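Local coordinates for protein cellulase CEL9M (Clostridium cellulolyticum, PDB 1IA6) that probably hydrolyses internal beta-1,4-glucosidic linkages in cellulose, lichenin and cereal beta-glucans, as a family 9 glycoside hydrolase, at residues Val48-Gly53 against Leu106-Asn111; His55-His60 against Glu410-Tyr415; Ala124-Trp129 against His363-Asn368; Leu298-Asn303 against Pro393-Lys398; Tyr350-Gly355 against Ala388-Pro393. All coordinates share one frame; numbering follows the deposited sequence.

Contact 1: Val48-Gly53 against Leu106-Asn111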
# COMPACT_ATOMS: atom_id res chain seq x y z
N VAL A 48 2.63 -0.35 -26.31
CA VAL A 48 2.11 -1.34 -25.37
C VAL A 48 0.96 -0.72 -24.60
O VAL A 48 1.06 0.43 -24.16
CB VAL A 48 3.20 -1.80 -24.37
CG1 VAL A 48 2.61 -2.81 -23.39
CG2 VAL A 48 4.38 -2.39 -25.10
N ASP A 49 -0.13 -1.45 -24.44
CA ASP A 49 -1.27 -0.92 -23.70
C ASP A 49 -0.90 -0.92 -22.22
O ASP A 49 -0.81 -1.98 -21.60
CB ASP A 49 -2.52 -1.76 -23.93
CG ASP A 49 -3.72 -1.26 -23.14
OD1 ASP A 49 -3.63 -0.18 -22.53
OD2 ASP A 49 -4.76 -1.94 -23.13
N LEU A 50 -0.66 0.27 -21.66
CA LEU A 50 -0.30 0.39 -20.25
C LEU A 50 -1.36 1.14 -19.46
O LEU A 50 -1.05 1.75 -18.43
CB LEU A 50 1.05 1.10 -20.10
CG LEU A 50 2.28 0.36 -20.64
CD1 LEU A 50 3.53 1.22 -20.44
CD2 LEU A 50 2.42 -0.97 -19.92
N THR A 51 -2.60 1.09 -19.93
CA THR A 51 -3.69 1.76 -19.24
C THR A 51 -4.12 0.93 -18.04
O THR A 51 -3.89 -0.28 -17.98
CB THR A 51 -4.91 1.96 -20.17
OG1 THR A 51 -5.38 0.69 -20.64
CG2 THR A 51 -4.53 2.84 -21.35
N GLY A 52 -4.75 1.60 -17.07
CA GLY A 52 -5.21 0.91 -15.88
C GLY A 52 -4.34 1.26 -14.69
O GLY A 52 -3.57 2.23 -14.73
N GLY A 53 -4.44 0.48 -13.62
CA GLY A 53 -3.64 0.76 -12.45
C GLY A 53 -4.21 1.95 -11.69
O GLY A 53 -5.34 2.38 -11.94
N LEU A 106 -0.09 -7.37 -15.27
CA LEU A 106 -0.00 -8.34 -16.36
C LEU A 106 0.20 -7.66 -17.71
O LEU A 106 1.01 -8.11 -18.52
CB LEU A 106 -1.25 -9.23 -16.39
CG LEU A 106 -1.40 -10.22 -15.23
CD1 LEU A 106 -2.73 -10.96 -15.34
CD2 LEU A 106 -0.24 -11.21 -15.26
N LYS A 107 -0.52 -6.56 -17.94
CA LYS A 107 -0.39 -5.82 -19.20
C LYS A 107 0.99 -5.19 -19.31
O LYS A 107 1.53 -5.02 -20.41
CB LYS A 107 -1.47 -4.74 -19.28
CG LYS A 107 -2.88 -5.31 -19.39
CD LYS A 107 -3.96 -4.26 -19.16
CE LYS A 107 -3.94 -3.18 -20.23
NZ LYS A 107 -5.05 -2.21 -20.02
N SER A 108 1.58 -4.84 -18.17
CA SER A 108 2.90 -4.22 -18.14
C SER A 108 4.05 -5.22 -18.31
O SER A 108 5.21 -4.83 -18.31
CB SER A 108 3.09 -3.46 -16.81
OG SER A 108 2.09 -2.47 -16.64
N HIS A 109 3.71 -6.50 -18.46
CA HIS A 109 4.70 -7.57 -18.63
C HIS A 109 4.43 -8.23 -19.98
O HIS A 109 3.92 -9.35 -20.04
CB HIS A 109 4.55 -8.58 -17.48
CG HIS A 109 5.60 -9.65 -17.45
ND1 HIS A 109 6.94 -9.37 -17.49
CD2 HIS A 109 5.49 -10.99 -17.32
CE1 HIS A 109 7.63 -10.50 -17.39
NE2 HIS A 109 6.77 -11.50 -17.28
N PRO A 110 4.77 -7.54 -21.09
CA PRO A 110 4.57 -8.02 -22.47
C PRO A 110 5.28 -9.33 -22.84
O PRO A 110 4.76 -10.11 -23.64
CB PRO A 110 5.05 -6.84 -23.31
CG PRO A 110 6.10 -6.22 -22.46
CD PRO A 110 5.46 -6.24 -21.10
N ASN A 111 6.46 -9.55 -22.27
CA ASN A 111 7.20 -10.78 -22.52
C ASN A 111 7.85 -11.21 -21.20
O ASN A 111 7.78 -10.48 -20.21
CB ASN A 111 8.25 -10.59 -23.62
CG ASN A 111 9.22 -9.47 -23.33
OD1 ASN A 111 9.96 -9.50 -22.34
ND2 ASN A 111 9.23 -8.46 -24.19
O HOH W 1 -0.52 -4.60 -22.75
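The polar part of this contact converges on the ammonium group of Lys107, at the C-terminal end of helix 91-107, which is gripped by Asp49 and Thr51. Lys107 NZ donates to Thr51 O and to Thr51 OG1, each at 3.0 Å, the carbonyl oxygen being approached from above its plane. A salt bridge from Lys107 NZ to Asp49 OD2, 3.1 Å, is weak as a hydrogen bond. The lysine chain bends at CG-CD (chi3 65°), which lets CE lie beside the carboxylate while NZ reaches the threonine.

The acceptors are themselves ordered by an Asx turn. Asp49 OD1 takes the backbone N-H of Thr51 at 3.1 Å from above the carboxylate plane, and on its syn lone pair it takes Thr51 OG1 at 2.7 Å. A water adds a backbone link by donating to both Asp49 O and Lys107 O.

Van der Waals contacts lie alongside. Leu50 CD2 packs against Ser108, 3.6 Å from its OG, a hydroxyl bonded to Tyr104 O in the helix. Val48 CG1 rests on Lys107 O, and both Val48 and Leu50 also touch Tyr116 of strand 115-119.

With Asp49 OD1 binding the threonine and OD2 facing the lysine, the carboxylate is held at both oxygens; it probably balances the lysine charge, which helps tie a loop close to the zinc site to the end of helix 91-107.

Contact 2: His55-His60 against Glu410-Tyr415. With ZN (zinc ion), chain C.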
# COMPACT_ATOMS: atom_id res chain seq x y z
N HIS A 55 -3.52 6.00 -9.77
CA HIS A 55 -2.74 7.22 -9.61
C HIS A 55 -2.11 7.01 -8.24
O HIS A 55 -2.75 6.47 -7.34
CB HIS A 55 -3.67 8.43 -9.56
CG HIS A 55 -4.46 8.64 -10.81
ND1 HIS A 55 -5.73 9.18 -10.80
CD2 HIS A 55 -4.16 8.39 -12.10
CE1 HIS A 55 -6.18 9.25 -12.04
NE2 HIS A 55 -5.24 8.78 -12.85
N ASP A 56 -0.87 7.45 -8.07
CA ASP A 56 -0.17 7.24 -6.81
C ASP A 56 -0.72 7.90 -5.54
O ASP A 56 -0.94 7.23 -4.54
CB ASP A 56 1.30 7.65 -6.95
CG ASP A 56 2.12 7.30 -5.72
OD1 ASP A 56 2.26 6.10 -5.44
OD2 ASP A 56 2.61 8.22 -5.03
N ALA A 57 -0.93 9.21 -5.58
CA ALA A 57 -1.40 9.90 -4.38
C ALA A 57 -2.42 10.97 -4.74
O ALA A 57 -3.56 10.67 -5.07
CB ALA A 57 -0.21 10.51 -3.65
N GLY A 58 -1.99 12.23 -4.65
CA GLY A 58 -2.87 13.33 -4.99
C GLY A 58 -2.57 13.73 -6.42
O GLY A 58 -3.22 14.60 -7.00
N ASP A 59 -1.55 13.09 -6.98
CA ASP A 59 -1.11 13.33 -8.35
C ASP A 59 -1.60 12.19 -9.24
O ASP A 59 -2.39 11.35 -8.81
CB ASP A 59 0.42 13.44 -8.42
CG ASP A 59 1.13 12.26 -7.79
OD1 ASP A 59 0.44 11.31 -7.35
OD2 ASP A 59 2.37 12.27 -7.73
N HIS A 60 -1.11 12.14 -10.48
CA HIS A 60 -1.58 11.12 -11.41
C HIS A 60 -0.55 10.17 -11.98
O HIS A 60 -0.86 9.35 -12.84
CB HIS A 60 -2.33 11.83 -12.55
CG HIS A 60 -3.46 12.68 -12.07
ND1 HIS A 60 -3.76 13.91 -12.63
CD2 HIS A 60 -4.37 12.49 -11.09
CE1 HIS A 60 -4.80 14.43 -12.01
NE2 HIS A 60 -5.19 13.59 -11.07
N GLU A 410 -1.75 15.17 3.04
CA GLU A 410 -1.45 14.25 1.95
C GLU A 410 -2.20 12.94 2.12
O GLU A 410 -2.49 12.51 3.24
CB GLU A 410 0.05 13.97 1.87
CG GLU A 410 0.79 14.91 0.93
CD GLU A 410 1.77 14.18 0.04
OE1 GLU A 410 2.73 13.59 0.57
OE2 GLU A 410 1.57 14.19 -1.20
N VAL A 411 -2.54 12.32 0.99
CA VAL A 411 -3.23 11.03 0.96
C VAL A 411 -2.49 10.22 -0.11
O VAL A 411 -1.92 10.80 -1.03
CB VAL A 411 -4.71 11.17 0.55
CG1 VAL A 411 -5.45 12.03 1.56
CG2 VAL A 411 -4.82 11.77 -0.86
N ALA A 412 -2.49 8.89 0.01
CA ALA A 412 -1.77 8.08 -0.98
C ALA A 412 -2.13 6.61 -0.90
O ALA A 412 -2.64 6.14 0.11
CB ALA A 412 -0.27 8.25 -0.78
N LEU A 413 -1.83 5.89 -1.98
CA LEU A 413 -2.11 4.46 -2.03
C LEU A 413 -1.44 3.72 -0.87
O LEU A 413 -2.09 2.93 -0.18
CB LEU A 413 -1.59 3.86 -3.34
CG LEU A 413 -2.23 4.27 -4.66
CD1 LEU A 413 -1.54 3.52 -5.81
CD2 LEU A 413 -3.71 3.97 -4.64
N ASP A 414 -0.15 3.97 -0.66
CA ASP A 414 0.56 3.27 0.40
C ASP A 414 0.06 3.60 1.81
O ASP A 414 0.23 2.81 2.73
CB ASP A 414 2.08 3.49 0.29
CG ASP A 414 2.52 4.87 0.74
OD1 ASP A 414 2.21 5.87 0.05
OD2 ASP A 414 3.19 4.96 1.79
N TYR A 415 -0.57 4.76 1.96
CA TYR A 415 -1.11 5.15 3.26
C TYR A 415 -2.29 4.22 3.59
O TYR A 415 -2.34 3.61 4.66
CB TYR A 415 -1.65 6.58 3.22
CG TYR A 415 -0.62 7.69 3.28
CD1 TYR A 415 0.71 7.48 2.91
CD2 TYR A 415 -0.99 8.97 3.68
CE1 TYR A 415 1.63 8.52 2.93
CE2 TYR A 415 -0.08 10.02 3.71
CZ TYR A 415 1.23 9.79 3.33
OH TYR A 415 2.13 10.83 3.34
ZN ZN C . -5.52 8.30 -14.87
O HOH W 2 1.45 5.47 -2.69
O HOH W 3 0.23 13.95 -3.87
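The predicted active-site region of the family 9 catalytic module is built here, where the Asp56-Ala57-Gly58-Asp59 signature meets the turn into helix 413-429. Leu413 N, at the first residue of that helix, donates to Asp56 O at 3.0 Å in a nearly straight bond (169°), approaching almost along the C=O axis. Ala57 CB presses on Val411 O at 3.1 Å and meets Ala412 CB at 3.7 Å. With its CG anti to the carbonyl carbon (chi1 -66°), the Leu413 side chain bends back over the same loop, and CG lies 3.5 Å from His55 O.

Two waters bridge the segments. One donates to Asp56 OD1 and accepts from Asp414 N; the other accepts from Gly58 N and donates to Glu410 OE2 at 3.0 Å. Asp59 OD1 takes the N-H of Ala57, while its OD2 is bonded to His126, and Asp56 OD2 is bonded to Tyr204. Here zinc also holds the start of the loop, bound by His55 NE2 at 2.1 Å together with Cys22, Cys38 and His39. A DAGD loop set against the predicted active-site residue Glu410 is characteristic of the family 9 catalytic centre.

Contact 3: Ala124-Trp129 against His363-Asn368; sequences ADHTYW and HHRAAN
His126 offers its carbonyl oxygen to Arg365, whose NH2 reaches it at 3.3 Å in a weak, bent bond. Two residues on, where the type I turn from Asp125 ends, Tyr128 O receives a shorter and much straighter bond: Arg365 NE donates at 2.6 Å (174°), in both the carbonyl and the guanidinium planes. The arginine thus reads two carbonyls along one edge, while its NH1 is bonded to Gly58 O of the signature loop.

Trp129 then closes over the arginine. With CG anti to the backbone N (chi1 -171°), its indole lies against the extended Arg365 chain; Arg365 CG sits over the six-membered ring, 3.6 Å from the centroid, and Trp129 CE3 stands over the guanidinium, the two planes being 45° apart. At the indole rim His363 CE1 comes within 3.6 Å of Trp129 CZ3. On the pyrrole side Trp129 NE1 donates to Asn368 OD1 at 3.2 Å, from above the amide plane.

His364 is the N-cap of the short helix 365-368, its ND1 accepting from Ala367 N. The cap orders the helix start, and buried Arg365 ties it to the turn 125-128, beside the predicted active-site residue Glu410.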
# COMPACT_ATOMS: atom_id res chain seq x y z
N ALA A 124 6.63 17.19 -14.22
CA ALA A 124 5.64 17.78 -15.11
C ALA A 124 4.21 17.54 -14.62
O ALA A 124 3.38 18.44 -14.65
CB ALA A 124 5.80 17.22 -16.52
N ASP A 125 3.94 16.32 -14.16
CA ASP A 125 2.60 16.00 -13.68
C ASP A 125 2.17 16.93 -12.54
O ASP A 125 1.02 17.33 -12.46
CB ASP A 125 2.54 14.55 -13.19
CG ASP A 125 1.16 14.15 -12.74
OD1 ASP A 125 0.25 14.07 -13.59
OD2 ASP A 125 0.97 13.91 -11.53
N HIS A 126 3.12 17.28 -11.68
CA HIS A 126 2.83 18.13 -10.55
C HIS A 126 2.59 19.60 -10.88
O HIS A 126 2.11 20.36 -10.02
CB HIS A 126 3.93 17.99 -9.50
CG HIS A 126 3.99 16.62 -8.89
ND1 HIS A 126 4.96 16.25 -7.98
CD2 HIS A 126 3.19 15.54 -9.05
CE1 HIS A 126 4.75 15.00 -7.61
NE2 HIS A 126 3.69 14.55 -8.24
N THR A 127 2.90 20.02 -12.10
CA THR A 127 2.66 21.41 -12.49
C THR A 127 1.21 21.56 -12.94
O THR A 127 0.73 22.67 -13.15
CB THR A 127 3.57 21.85 -13.66
OG1 THR A 127 3.29 21.05 -14.82
CG2 THR A 127 5.03 21.71 -13.29
N TYR A 128 0.52 20.43 -13.06
CA TYR A 128 -0.88 20.42 -13.48
C TYR A 128 -1.81 20.27 -12.28
O TYR A 128 -1.54 19.48 -11.38
CB TYR A 128 -1.12 19.26 -14.45
CG TYR A 128 -2.58 19.01 -14.81
CD1 TYR A 128 -3.23 19.81 -15.75
CD2 TYR A 128 -3.30 17.99 -14.20
CE1 TYR A 128 -4.57 19.59 -16.07
CE2 TYR A 128 -4.64 17.76 -14.51
CZ TYR A 128 -5.27 18.57 -15.45
OH TYR A 128 -6.59 18.35 -15.75
N TRP A 129 -2.90 21.03 -12.27
CA TRP A 129 -3.88 20.91 -11.21
C TRP A 129 -5.27 21.00 -11.83
O TRP A 129 -5.71 22.06 -12.26
CB TRP A 129 -3.71 22.00 -10.14
CG TRP A 129 -4.59 21.74 -8.94
CD1 TRP A 129 -5.92 22.03 -8.82
CD2 TRP A 129 -4.22 21.04 -7.74
NE1 TRP A 129 -6.40 21.56 -7.62
CE2 TRP A 129 -5.39 20.94 -6.94
CE3 TRP A 129 -3.03 20.48 -7.27
CZ2 TRP A 129 -5.39 20.31 -5.69
CZ3 TRP A 129 -3.03 19.85 -6.02
CH2 TRP A 129 -4.20 19.78 -5.25
N HIS A 363 -4.98 16.86 -0.02
CA HIS A 363 -4.12 17.19 -1.16
C HIS A 363 -4.40 16.14 -2.23
O HIS A 363 -3.65 15.18 -2.40
CB HIS A 363 -2.65 17.14 -0.73
CG HIS A 363 -1.71 17.59 -1.79
ND1 HIS A 363 -1.80 18.83 -2.39
CD2 HIS A 363 -0.64 16.98 -2.37
CE1 HIS A 363 -0.84 18.96 -3.29
NE2 HIS A 363 -0.12 17.85 -3.29
N HIS A 364 -5.50 16.33 -2.95
CA HIS A 364 -5.93 15.39 -3.98
C HIS A 364 -6.60 16.17 -5.11
O HIS A 364 -7.63 16.81 -4.90
CB HIS A 364 -6.89 14.37 -3.34
CG HIS A 364 -7.22 13.20 -4.21
ND1 HIS A 364 -8.22 13.24 -5.16
CD2 HIS A 364 -6.72 11.94 -4.23
CE1 HIS A 364 -8.32 12.05 -5.73
NE2 HIS A 364 -7.42 11.25 -5.19
N ARG A 365 -6.02 16.11 -6.30
CA ARG A 365 -6.55 16.85 -7.43
C ARG A 365 -8.00 16.54 -7.81
O ARG A 365 -8.81 17.45 -7.93
CB ARG A 365 -5.63 16.67 -8.64
CG ARG A 365 -4.30 17.40 -8.48
CD ARG A 365 -3.28 17.01 -9.54
NE ARG A 365 -2.06 17.81 -9.43
CZ ARG A 365 -1.17 17.69 -8.45
NH1 ARG A 365 -1.34 16.80 -7.47
NH2 ARG A 365 -0.10 18.47 -8.44
N ALA A 366 -8.32 15.26 -7.99
CA ALA A 366 -9.68 14.89 -8.37
C ALA A 366 -10.72 15.31 -7.33
O ALA A 366 -11.73 15.92 -7.67
CB ALA A 366 -9.76 13.39 -8.62
N ALA A 367 -10.46 15.00 -6.06
CA ALA A 367 -11.39 15.35 -4.99
C ALA A 367 -11.53 16.87 -4.83
O ALA A 367 -12.63 17.37 -4.58
CB ALA A 367 -10.93 14.73 -3.66
N ASN A 368 -10.42 17.59 -4.96
CA ASN A 368 -10.46 19.05 -4.83
C ASN A 368 -11.49 19.63 -5.80
O ASN A 368 -12.31 20.47 -5.42
CB ASN A 368 -9.07 19.63 -5.08
CG ASN A 368 -9.04 21.13 -4.95
OD1 ASN A 368 -9.06 21.85 -5.95
ND2 ASN A 368 -8.99 21.62 -3.72

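Contact 4: Leu298-Asn303 against Pro393-Lys398; sequences LKWLSN and PDQNDK
Trp300 holds CG anti to the backbone N (chi1 -157°), sending the indole out toward Gln395, whose CG takes the position between N and the carbonyl carbon (chi1 61°) and whose chain runs extended across the ring. The partners belong to two loops at one end of the alpha/alpha barrel: segment 393-398, which folds as a type I turn from Asp394 to Asp397 combined with an Asx turn, and segment 298-303, which leads into helix 306-323.

Gln395 CB lies 4.0 Å from the centroid of the five-membered ring of Trp300, only 8° off the ring normal, in a CH-pi contact. Further along the same side chain, Gln395 OE1 passes 3.9 Å from Trp300 CH2. On the opposite face Ser302 O stands over the indole, so the ring is sandwiched between a glutamine methylene and a backbone carbonyl. Pro393 O approaches the ring edge near its plane, but no direct hydrogen bond joins the two segments. A water stands in: it accepts weakly from Trp300 NE1 at 3.3 Å and lies close to both Asn303 O and Pro393 O.

Deeper in, the end of Leu298 meets the proline ring, Leu298 CD2 being 4.0 Å from Pro393 CG. Tyr339 of helix 327-341 touches both of these side chains.

The turn is fixed from within by Asp394 OD1, which accepts from Asn396 N at 2.7 Å and from Lys398 N at 3.0 Å, the two N-H groups arriving from opposite faces of the carboxylate.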
# COMPACT_ATOMS: atom_id res chain seq x y z
N LEU A 298 -0.31 8.61 20.39
CA LEU A 298 0.10 8.18 19.05
C LEU A 298 1.59 7.87 18.97
O LEU A 298 2.41 8.64 19.47
CB LEU A 298 -0.23 9.27 18.02
CG LEU A 298 0.33 9.10 16.61
CD1 LEU A 298 -0.32 7.90 15.93
CD2 LEU A 298 0.07 10.37 15.81
N LYS A 299 1.93 6.74 18.36
CA LYS A 299 3.34 6.39 18.17
C LYS A 299 3.76 7.21 16.95
O LYS A 299 3.23 7.03 15.85
CB LYS A 299 3.48 4.89 17.88
CG LYS A 299 3.23 4.01 19.09
CD LYS A 299 4.32 4.23 20.13
CE LYS A 299 4.07 3.40 21.38
NZ LYS A 299 5.14 3.62 22.39
N TRP A 300 4.71 8.12 17.17
CA TRP A 300 5.18 9.04 16.15
C TRP A 300 6.57 8.64 15.66
O TRP A 300 7.57 8.94 16.30
CB TRP A 300 5.24 10.44 16.77
CG TRP A 300 5.18 11.59 15.81
CD1 TRP A 300 4.05 12.20 15.34
CD2 TRP A 300 6.29 12.29 15.25
NE1 TRP A 300 4.40 13.24 14.51
CE2 TRP A 300 5.76 13.32 14.44
CE3 TRP A 300 7.68 12.15 15.34
CZ2 TRP A 300 6.58 14.20 13.73
CZ3 TRP A 300 8.49 13.03 14.64
CH2 TRP A 300 7.94 14.04 13.84
N LEU A 301 6.63 7.98 14.51
CA LEU A 301 7.92 7.53 13.96
C LEU A 301 8.69 8.65 13.26
O LEU A 301 9.90 8.80 13.47
CB LEU A 301 7.70 6.38 12.98
CG LEU A 301 8.98 5.79 12.38
CD1 LEU A 301 9.78 5.09 13.49
CD2 LEU A 301 8.63 4.79 11.28
N SER A 302 7.99 9.40 12.42
CA SER A 302 8.60 10.50 11.68
C SER A 302 7.50 11.50 11.33
O SER A 302 6.33 11.27 11.64
CB SER A 302 9.29 9.97 10.41
OG SER A 302 10.15 10.95 9.85
N ASN A 303 7.88 12.60 10.68
CA ASN A 303 6.92 13.66 10.37
C ASN A 303 6.03 13.49 9.14
O ASN A 303 4.92 14.01 9.11
CB ASN A 303 7.64 15.00 10.27
CG ASN A 303 8.63 15.05 9.12
OD1 ASN A 303 9.62 14.33 9.12
ND2 ASN A 303 8.35 15.90 8.14
N PRO A 393 -1.25 14.43 12.39
CA PRO A 393 -0.83 15.55 13.23
C PRO A 393 0.67 15.60 13.52
O PRO A 393 1.42 14.70 13.14
CB PRO A 393 -1.63 15.32 14.50
CG PRO A 393 -1.54 13.82 14.64
CD PRO A 393 -1.79 13.33 13.21
N ASP A 394 1.10 16.65 14.21
CA ASP A 394 2.50 16.77 14.58
C ASP A 394 2.67 16.02 15.90
O ASP A 394 1.72 15.42 16.40
CB ASP A 394 2.94 18.25 14.73
CG ASP A 394 2.14 19.02 15.78
OD1 ASP A 394 1.56 18.40 16.70
OD2 ASP A 394 2.12 20.26 15.69
N GLN A 395 3.88 16.05 16.46
CA GLN A 395 4.12 15.32 17.70
C GLN A 395 3.42 15.91 18.92
O GLN A 395 3.55 15.40 20.03
CB GLN A 395 5.63 15.19 17.95
CG GLN A 395 6.39 16.49 18.09
CD GLN A 395 7.89 16.25 18.14
OE1 GLN A 395 8.56 16.13 17.11
NE2 GLN A 395 8.43 16.16 19.35
N ASN A 396 2.65 16.98 18.69
CA ASN A 396 1.90 17.63 19.76
C ASN A 396 0.41 17.35 19.57
O ASN A 396 -0.44 17.95 20.21
CB ASN A 396 2.15 19.14 19.72
CG ASN A 396 3.60 19.51 19.95
OD1 ASN A 396 4.10 20.51 19.43
ND2 ASN A 396 4.29 18.70 20.75
N ASP A 397 0.11 16.42 18.66
CA ASP A 397 -1.27 16.02 18.36
C ASP A 397 -2.07 17.10 17.64
O ASP A 397 -3.30 17.00 17.53
CB ASP A 397 -2.01 15.62 19.63
CG ASP A 397 -1.41 14.39 20.28
OD1 ASP A 397 -1.43 13.31 19.65
OD2 ASP A 397 -0.92 14.50 21.43
N LYS A 398 -1.39 18.13 17.16
CA LYS A 398 -2.06 19.22 16.46
C LYS A 398 -2.21 18.93 14.97
O LYS A 398 -1.32 18.34 14.35
CB LYS A 398 -1.28 20.53 16.65
CG LYS A 398 -0.99 20.88 18.10
CD LYS A 398 -2.27 21.04 18.91
CE LYS A 398 -1.97 21.35 20.37
NZ LYS A 398 -3.23 21.49 21.17
O HOH W 4 3.99 14.99 11.77

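Contact 5: Tyr350-Gly355 against Ala388-Pro393; sequences YIIGYG and ALVGGP
Tyr350 and Val390 cross at about a right angle, with Val390 CG2 set against the rim of the phenol ring, near its plane, 3.7 Å from Tyr350 CD1. A different part of the ring meets Pro393: its CD lies over one face, 4.2 Å from the ring centroid and well off the normal, while Pro393 CB touches Tyr350 OH at 3.6 Å. The tyrosine CG is anti to the carbonyl carbon (chi1 -77°), which swings the ring along segment 388-393 instead of across it. Phe399 meets this ring edge-to-face.

The other methyl of Val390 faces Ile352: Val390 CG1 contacts Ile352 CD1 at 3.9 Å, the two chains again nearly perpendicular, and Ala388 CB also approaches that isoleucine methyl.

Beneath these side chains the backbones form a single antiparallel beta bridge, with Ile351 and Leu389 as its non-hydrogen-bonded pair. Val390 N donates to Tyr350 O at 3.2 Å and Ile352 N to Ala388 O at 2.9 Å. Two CA-H...O contacts supplement them, Ile351 CA lying 3.3 Å from Ala388 O. From the bridged Ile351 the chain reverses in a type II turn to Tyr354, with Gly353 at its third position. The side chain of Val390 lies about 7 Å from those of both Glu410 and Asp401, the predicted active-site residues, and Leu389 N is bonded to Asn416 OD1 in helix 413-429.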
# COMPACT_ATOMS: atom_id res chain seq x y z
N TYR A 350 -9.29 10.78 11.38
CA TYR A 350 -8.26 11.01 10.38
C TYR A 350 -8.56 10.28 9.08
O TYR A 350 -7.74 10.28 8.15
CB TYR A 350 -6.89 10.63 10.95
CG TYR A 350 -6.38 11.71 11.88
CD1 TYR A 350 -6.05 12.97 11.39
CD2 TYR A 350 -6.28 11.49 13.25
CE1 TYR A 350 -5.64 13.99 12.23
CE2 TYR A 350 -5.87 12.52 14.12
CZ TYR A 350 -5.56 13.76 13.60
OH TYR A 350 -5.15 14.78 14.43
N ILE A 351 -9.74 9.67 9.02
CA ILE A 351 -10.20 9.00 7.81
C ILE A 351 -11.30 9.91 7.27
O ILE A 351 -12.33 10.11 7.91
CB ILE A 351 -10.81 7.61 8.11
CG1 ILE A 351 -9.73 6.67 8.64
CG2 ILE A 351 -11.41 7.03 6.84
CD1 ILE A 351 -10.26 5.29 9.02
N ILE A 352 -11.07 10.48 6.09
CA ILE A 352 -12.06 11.37 5.50
C ILE A 352 -13.39 10.66 5.25
O ILE A 352 -13.42 9.52 4.79
CB ILE A 352 -11.53 11.97 4.18
CG1 ILE A 352 -10.33 12.87 4.46
CG2 ILE A 352 -12.63 12.77 3.47
CD1 ILE A 352 -9.65 13.41 3.22
N GLY A 353 -14.49 11.34 5.57
CA GLY A 353 -15.81 10.76 5.36
C GLY A 353 -16.28 9.80 6.43
O GLY A 353 -17.38 9.24 6.34
N TYR A 354 -15.46 9.60 7.46
CA TYR A 354 -15.81 8.72 8.56
C TYR A 354 -15.75 9.49 9.87
O TYR A 354 -14.92 10.39 10.03
CB TYR A 354 -14.84 7.52 8.61
CG TYR A 354 -15.00 6.64 9.83
CD1 TYR A 354 -14.51 7.02 11.08
CD2 TYR A 354 -15.67 5.42 9.74
CE1 TYR A 354 -14.67 6.22 12.20
CE2 TYR A 354 -15.84 4.60 10.86
CZ TYR A 354 -15.34 5.01 12.08
OH TYR A 354 -15.51 4.21 13.19
N GLY A 355 -16.63 9.15 10.80
CA GLY A 355 -16.62 9.81 12.10
C GLY A 355 -16.97 11.28 12.08
O GLY A 355 -17.90 11.70 11.40
N ALA A 388 -10.09 8.04 2.78
CA ALA A 388 -8.69 8.43 2.72
C ALA A 388 -8.07 8.71 4.09
O ALA A 388 -8.63 9.43 4.90
CB ALA A 388 -8.52 9.66 1.83
N LEU A 389 -6.90 8.11 4.33
CA LEU A 389 -6.16 8.35 5.56
C LEU A 389 -5.23 9.52 5.26
O LEU A 389 -4.42 9.46 4.33
CB LEU A 389 -5.33 7.11 5.93
CG LEU A 389 -4.45 7.24 7.18
CD1 LEU A 389 -5.31 7.33 8.43
CD2 LEU A 389 -3.53 6.04 7.28
N VAL A 390 -5.35 10.61 6.02
CA VAL A 390 -4.49 11.76 5.78
C VAL A 390 -3.14 11.62 6.47
O VAL A 390 -2.94 10.72 7.28
CB VAL A 390 -5.16 13.07 6.24
CG1 VAL A 390 -6.43 13.31 5.45
CG2 VAL A 390 -5.46 13.01 7.73
N GLY A 391 -2.20 12.50 6.13
CA GLY A 391 -0.88 12.45 6.72
C GLY A 391 -0.92 12.32 8.23
O GLY A 391 -0.31 11.42 8.81
N GLY A 392 -1.63 13.23 8.89
CA GLY A 392 -1.73 13.17 10.34
C GLY A 392 -1.24 14.42 11.04
O GLY A 392 -0.83 15.38 10.40
N PRO A 393 -1.25 14.43 12.39
CA PRO A 393 -0.83 15.55 13.23
C PRO A 393 0.67 15.60 13.52
O PRO A 393 1.42 14.70 13.14
CB PRO A 393 -1.63 15.32 14.50
CG PRO A 393 -1.54 13.82 14.64
CD PRO A 393 -1.79 13.33 13.21

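Overall arrangement
Contacts 2, 3 and 5 are buried, whereas contacts 1 and 4 are partly exposed and lie on opposite sides of the chain's centre, their centres about 39 Å apart. Contact 2, the most central, touches contact 3 through hydrogen bonds pairing Asp59 with His126 and His60 with Asp125, and contact 5 by packing of Val411 and Tyr415, so the three form one region beside the predicted active site. Contacts 4 and 5 share Pro393. Chemistry follows place: a salt bridge near the surface in contact 1, a backbone bond and waters in contact 2, an arginine-tryptophan pair in contact 3, an indole facing a glutamine methylene in contact 4, tyrosine and aliphatic packing over a beta bridge in contact 5.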